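Long-range contacts in probable receptor YhhM (Klebsiella variicola At-22, PDB 3Q6C), which is of unknown function, is named a probable receptor, and is a small, mostly beta protein of the DUF2500 family: residues V8-E13 and E36-P41; E32-A37 and V49-A54. One frame throughout, in Å; residues are numbered along the deposited sequence.

Interaction 1 of 2, residues V8-E13 and E36-P41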
loop_
_atom_site.group_PDB
_atom_site.type_symbol
_atom_site.label_atom_id
_atom_site.label_comp_id
_atom_site.label_asym_id
_atom_site.label_seq_id
_atom_site.Cartn_x
_atom_site.Cartn_y
_atom_site.Cartn_z
ATOM N N VAL A 8 -2.610 -1.204 -6.748
ATOM C CA VAL A 8 -2.383 -1.982 -5.537
ATOM C C VAL A 8 -1.953 -3.403 -5.906
ATOM O O VAL A 8 -2.784 -4.300 -6.064
ATOM C CB VAL A 8 -3.649 -2.023 -4.667
ATOM C CG1 VAL A 8 -3.395 -2.824 -3.407
ATOM C CG2 VAL A 8 -4.061 -0.603 -4.304
ATOM N N SER A 9 -0.638 -3.565 -6.058
ATOM C CA SER A 9 0.006 -4.826 -6.414
ATOM C C SER A 9 -0.532 -6.021 -5.671
ATOM O O SER A 9 -1.150 -6.902 -6.265
ATOM C CB SER A 9 1.509 -4.756 -6.136
ATOM O OG SER A 9 2.223 -4.208 -7.215
ATOM N N ASN A 10 -0.262 -6.064 -4.371
ATOM C CA ASN A 10 -0.703 -7.174 -3.551
ATOM C C ASN A 10 -0.696 -6.825 -2.081
ATOM O O ASN A 10 -0.147 -5.802 -1.676
ATOM C CB ASN A 10 0.199 -8.392 -3.773
ATOM C CG ASN A 10 1.539 -8.257 -3.079
ATOM O OD1 ASN A 10 2.302 -7.339 -3.368
ATOM N ND2 ASN A 10 1.829 -9.167 -2.153
ATOM N N LYS A 11 -1.303 -7.706 -1.291
ATOM C CA LYS A 11 -1.405 -7.554 0.153
ATOM C C LYS A 11 -1.048 -8.864 0.849
ATOM O O LYS A 11 -1.451 -9.950 0.423
ATOM C CB LYS A 11 -2.829 -7.142 0.537
ATOM C CG LYS A 11 -3.128 -5.658 0.340
ATOM C CD LYS A 11 -4.630 -5.368 0.412
ATOM C CE LYS A 11 -5.253 -5.787 1.747
ATOM N NZ LYS A 11 -6.748 -5.734 1.672
ATOM N N ARG A 12 -0.282 -8.763 1.924
ATOM C CA ARG A 12 0.097 -9.946 2.657
ATOM C C ARG A 12 -0.146 -9.735 4.129
ATOM O O ARG A 12 0.129 -8.670 4.667
ATOM C CB ARG A 12 1.568 -10.284 2.423
ATOM C CG ARG A 12 1.989 -11.631 3.020
ATOM C CD ARG A 12 3.478 -11.910 2.829
ATOM N NE ARG A 12 4.319 -10.949 3.546
ATOM C CZ ARG A 12 5.649 -10.957 3.530
ATOM N NH1 ARG A 12 6.303 -11.877 2.831
ATOM N NH2 ARG A 12 6.329 -10.042 4.217
ATOM N N GLU A 13 -0.696 -10.761 4.764
ATOM C CA GLU A 13 -0.958 -10.755 6.196
ATOM C C GLU A 13 -0.014 -11.838 6.699
ATOM O O GLU A 13 -0.001 -12.950 6.177
ATOM C CB GLU A 13 -2.403 -11.140 6.481
ATOM C CG GLU A 13 -2.940 -10.580 7.782
ATOM C CD GLU A 13 -4.386 -10.971 8.019
ATOM O OE1 GLU A 13 -5.083 -11.287 7.030
ATOM O OE2 GLU A 13 -4.827 -10.953 9.191
ATOM N N GLU A 36 1.295 -5.843 5.175
ATOM C CA GLU A 36 2.081 -5.230 4.111
ATOM C C GLU A 36 1.277 -5.089 2.816
ATOM O O GLU A 36 0.526 -5.988 2.427
ATOM C CB GLU A 36 3.326 -6.072 3.833
ATOM C CG GLU A 36 4.405 -6.007 4.904
ATOM C CD GLU A 36 5.512 -7.048 4.706
ATOM O OE1 GLU A 36 5.944 -7.274 3.556
ATOM O OE2 GLU A 36 5.959 -7.636 5.709
ATOM N N ALA A 37 1.435 -3.951 2.152
ATOM C CA ALA A 37 0.755 -3.710 0.891
ATOM C C ALA A 37 1.795 -3.280 -0.123
ATOM O O ALA A 37 2.701 -2.504 0.188
ATOM C CB ALA A 37 -0.278 -2.633 1.053
ATOM N N SER A 38 1.684 -3.798 -1.336
ATOM C CA SER A 38 2.630 -3.426 -2.375
ATOM C C SER A 38 1.949 -2.570 -3.418
ATOM O O SER A 38 0.820 -2.840 -3.813
ATOM C CB SER A 38 3.228 -4.663 -3.042
ATOM O OG SER A 38 4.162 -5.296 -2.190
ATOM N N PHE A 39 2.643 -1.525 -3.848
ATOM C CA PHE A 39 2.124 -0.632 -4.866
ATOM C C PHE A 39 3.047 -0.684 -6.074
ATOM O O PHE A 39 4.281 -0.719 -5.938
ATOM C CB PHE A 39 2.038 0.773 -4.305
ATOM C CG PHE A 39 1.076 0.889 -3.168
ATOM C CD1 PHE A 39 -0.277 1.111 -3.408
ATOM C CD2 PHE A 39 1.511 0.715 -1.852
ATOM C CE1 PHE A 39 -1.191 1.157 -2.351
ATOM C CE2 PHE A 39 0.609 0.757 -0.791
ATOM C CZ PHE A 39 -0.748 0.978 -1.039
ATOM N N ARG A 40 2.447 -0.709 -7.256
ATOM C CA ARG A 40 3.223 -0.775 -8.481
ATOM C C ARG A 40 2.822 0.317 -9.458
ATOM O O ARG A 40 1.655 0.691 -9.549
ATOM C CB ARG A 40 3.038 -2.147 -9.131
ATOM C CG ARG A 40 3.715 -2.304 -10.468
ATOM C CD ARG A 40 3.325 -3.614 -11.089
ATOM N NE ARG A 40 3.785 -4.740 -10.290
ATOM C CZ ARG A 40 3.196 -5.929 -10.292
ATOM N NH1 ARG A 40 2.123 -6.129 -11.050
ATOM N NH2 ARG A 40 3.685 -6.916 -9.554
ATOM N N PRO A 41 3.795 0.850 -10.202
ATOM C CA PRO A 41 3.498 1.907 -11.172
ATOM C C PRO A 41 2.666 1.369 -12.335
ATOM O O PRO A 41 2.909 0.256 -12.810
ATOM C CB PRO A 41 4.889 2.366 -11.625
ATOM C CG PRO A 41 5.787 1.994 -10.454
ATOM C CD PRO A 41 5.248 0.643 -10.068
#
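With CG anti to the backbone N (chi1 -172°) and a bend at chi3, the Arg12 chain swings its guanidinium toward Glu36, which sets CG beside its own N and runs on extended, so that the two side chains lie side by side on neighbouring antiparallel strands. One nitrogen, Arg12 NH2, faces both carboxylate oxygens of Glu36, with the planes 70° apart; its salt-bridge bond to OE2, 2.9 Å from Arg12 NH2 at the guanidinium edge, is weak. Beneath it the backbones bind reciprocally, Arg12 N to Glu36 O at 2.9 Å and Glu36 N to Arg12 O at 3.1 Å. Further along, Ser38 N gives a straight bond to Asn10 O (2.7 Å). Ser9 and Asn10 both face Ser38, a classic beta bulge: the extra residue lets strand 8-13 gain one position on its partner. At the bulge, Ser9 OG lies toward the rim over one face of the Arg40 guanidinium, whose salt bridge goes to Glu47. On the other side of the sheet, Val8 CG2 approaches the Phe39 ring obliquely, 3.9 Å from Phe39 CE1. The Phe39 ring also meets Phe78 of strand 74-80, and Lys11 NZ bonds to Leu60 O just after helix 54-59, so this side of the pair turns to the helix and the far end of the sheet, with strand 48-52 flanking strand 33-41.

Interaction 2 of 2, residues E32-A37 and V49-A54; sequences EMRYEA and VFRLDA
Ala37 and Phe50 exchange two backbone hydrogen bonds, Ala37 N to Phe50 O and Phe50 N to Ala37 O, each 3.0 Å, as a hydrogen-bonded pair of the antiparallel hairpin. The next link, Leu52 N to Tyr35 O at 3.1 Å, is straight at the hydrogen but comes from above the carbonyl plane, 47° out of it. The reciprocal link of this pair runs through a water, which accepts from Tyr35 N (2.7 Å) and donates to Leu52 O (2.7 Å). Asp53 then caps the helix that starts at Ala54, its OD1 taking the N-H of Gln56. Tyr35, its CG beside the backbone N (chi1 -53°), lays one ring face against Ala54, with Ala54 CB 3.4 Å from Tyr35 CZ. On the same side of the sheet Ala37 CB touches Leu52 CD1 at 3.6 Å. On the other side the extended Arg34 and Arg51 chains cross at about a right angle, Arg51 CG toward the rim of one face of the Arg34 guanidinium. The like charges this brings together are probably eased in part by Glu36, whose OE2 makes a long, weak ion pair with Arg34 and also bridges to Arg12. The chemistry thus divides by face: apolar and aromatic groups meet on the helix side, whereas charge collects on the other.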
loop_
_atom_site.group_PDB
_atom_site.type_symbol
_atom_site.label_atom_id
_atom_site.label_comp_id
_atom_site.label_asym_id
_atom_site.label_seq_id
_atom_site.Cartn_x
_atom_site.Cartn_y
_atom_site.Cartn_z
ATOM N N GLU A 32 2.218 -9.530 16.795
ATOM C CA GLU A 32 1.889 -10.873 16.331
ATOM C C GLU A 32 1.477 -10.824 14.864
ATOM O O GLU A 32 1.917 -11.642 14.060
ATOM C CB GLU A 32 0.745 -11.456 17.162
ATOM C CG GLU A 32 0.949 -12.906 17.582
ATOM C CD GLU A 32 1.787 -13.029 18.839
ATOM O OE1 GLU A 32 1.351 -12.497 19.883
ATOM O OE2 GLU A 32 2.873 -13.653 18.788
HETATM N N MSE A 33 0.630 -9.860 14.521
HETATM C CA MSE A 33 0.170 -9.708 13.146
HETATM C C MSE A 33 0.876 -8.573 12.422
HETATM O O MSE A 33 0.935 -7.451 12.919
HETATM C CB MSE A 33 -1.340 -9.457 13.122
HETATM C CG MSE A 33 -2.150 -10.634 13.598
HETATM SE SE MSE A 33 -1.946 -12.152 12.417
HETATM C CE MSE A 33 -3.732 -12.158 11.667
ATOM N N ARG A 34 1.416 -8.869 11.245
ATOM C CA ARG A 34 2.096 -7.860 10.448
ATOM C C ARG A 34 1.376 -7.702 9.122
ATOM O O ARG A 34 0.997 -8.690 8.495
ATOM C CB ARG A 34 3.540 -8.259 10.179
ATOM C CG ARG A 34 4.353 -7.157 9.519
ATOM C CD ARG A 34 5.776 -7.613 9.264
ATOM N NE ARG A 34 6.677 -6.494 9.003
ATOM C CZ ARG A 34 6.913 -5.503 9.858
ATOM N NH1 ARG A 34 6.309 -5.483 11.042
ATOM N NH2 ARG A 34 7.763 -4.538 9.531
ATOM N N TYR A 35 1.190 -6.458 8.693
ATOM C CA TYR A 35 0.508 -6.205 7.436
ATOM C C TYR A 35 1.388 -5.454 6.443
ATOM O O TYR A 35 2.136 -4.551 6.817
ATOM C CB TYR A 35 -0.782 -5.426 7.686
ATOM C CG TYR A 35 -1.697 -6.050 8.720
ATOM C CD1 TYR A 35 -1.540 -5.780 10.081
ATOM C CD2 TYR A 35 -2.734 -6.892 8.337
ATOM C CE1 TYR A 35 -2.403 -6.331 11.033
ATOM C CE2 TYR A 35 -3.597 -7.449 9.278
ATOM C CZ TYR A 35 -3.429 -7.164 10.619
ATOM O OH TYR A 35 -4.302 -7.705 11.541
ATOM N N GLU A 36 1.295 -5.843 5.175
ATOM C CA GLU A 36 2.081 -5.230 4.111
ATOM C C GLU A 36 1.277 -5.089 2.816
ATOM O O GLU A 36 0.526 -5.988 2.427
ATOM C CB GLU A 36 3.326 -6.072 3.833
ATOM C CG GLU A 36 4.405 -6.007 4.904
ATOM C CD GLU A 36 5.512 -7.048 4.706
ATOM O OE1 GLU A 36 5.944 -7.274 3.556
ATOM O OE2 GLU A 36 5.959 -7.636 5.709
ATOM N N ALA A 37 1.435 -3.951 2.152
ATOM C CA ALA A 37 0.755 -3.710 0.891
ATOM C C ALA A 37 1.795 -3.280 -0.123
ATOM O O ALA A 37 2.701 -2.504 0.188
ATOM C CB ALA A 37 -0.278 -2.633 1.053
ATOM N N VAL A 49 7.075 -2.012 -1.166
ATOM C CA VAL A 49 6.408 -2.526 0.016
ATOM C C VAL A 49 6.294 -1.535 1.162
ATOM O O VAL A 49 7.288 -0.963 1.605
ATOM C CB VAL A 49 7.137 -3.762 0.557
ATOM C CG1 VAL A 49 6.340 -4.371 1.707
ATOM C CG2 VAL A 49 7.337 -4.762 -0.554
ATOM N N PHE A 50 5.070 -1.353 1.643
ATOM C CA PHE A 50 4.797 -0.465 2.762
ATOM C C PHE A 50 4.157 -1.248 3.914
ATOM O O PHE A 50 3.284 -2.099 3.698
ATOM C CB PHE A 50 3.849 0.642 2.327
ATOM C CG PHE A 50 4.493 1.698 1.491
ATOM C CD1 PHE A 50 5.216 2.731 2.090
ATOM C CD2 PHE A 50 4.361 1.681 0.106
ATOM C CE1 PHE A 50 5.793 3.733 1.320
ATOM C CE2 PHE A 50 4.934 2.676 -0.677
ATOM C CZ PHE A 50 5.652 3.709 -0.070
ATOM N N ARG A 51 4.603 -0.966 5.134
ATOM C CA ARG A 51 4.047 -1.612 6.317
ATOM C C ARG A 51 2.832 -0.790 6.729
ATOM O O ARG A 51 2.878 0.436 6.719
ATOM C CB ARG A 51 5.044 -1.615 7.470
ATOM C CG ARG A 51 4.506 -2.343 8.676
ATOM C CD ARG A 51 5.131 -1.892 9.987
ATOM N NE ARG A 51 4.403 -2.468 11.119
ATOM C CZ ARG A 51 4.466 -2.021 12.370
ATOM N NH1 ARG A 51 5.236 -0.981 12.675
ATOM N NH2 ARG A 51 3.735 -2.596 13.315
ATOM N N LEU A 52 1.751 -1.465 7.093
ATOM C CA LEU A 52 0.532 -0.784 7.503
ATOM C C LEU A 52 -0.034 -1.437 8.758
ATOM O O LEU A 52 0.390 -2.533 9.151
ATOM C CB LEU A 52 -0.530 -0.898 6.409
ATOM C CG LEU A 52 -0.185 -0.610 4.958
ATOM C CD1 LEU A 52 -1.363 -0.969 4.072
ATOM C CD2 LEU A 52 0.169 0.842 4.816
ATOM N N ASP A 53 -0.986 -0.766 9.399
ATOM C CA ASP A 53 -1.635 -1.388 10.539
ATOM C C ASP A 53 -2.854 -2.033 9.891
ATOM O O ASP A 53 -3.093 -1.839 8.694
ATOM C CB ASP A 53 -2.036 -0.368 11.612
ATOM C CG ASP A 53 -2.931 0.727 11.089
ATOM O OD1 ASP A 53 -3.428 0.627 9.948
ATOM O OD2 ASP A 53 -3.143 1.698 11.846
ATOM N N ALA A 54 -3.628 -2.785 10.659
ATOM C CA ALA A 54 -4.783 -3.475 10.100
ATOM C C ALA A 54 -5.874 -2.589 9.500
ATOM O O ALA A 54 -6.325 -2.828 8.379
ATOM C CB ALA A 54 -5.382 -4.399 11.148
HETATM O O HOH W 1 1.695 -4.457 10.466
#

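As an example of a sheet built outward from its first strand, the chain starts with strand 2-15, passes an unmodelled stretch, and returns as strand 33-41, where interaction 1 closes the long connection. Strand 33-41 then turns back into strand 48-52, and interaction 2 closes that shorter hairpin. The two connections, between 13 and 36 and between 37 and 49, follow one another along the chain without nesting or crossing; the contacts share Glu36 and Ala37, since strand 33-41 offers one edge to each partner. They also touch directly, through Phe39 against Phe50 on one side of the sheet and Ser38 against Val49 on the other. Together they tie the first three strands and the start of helix 54-59 into one unit.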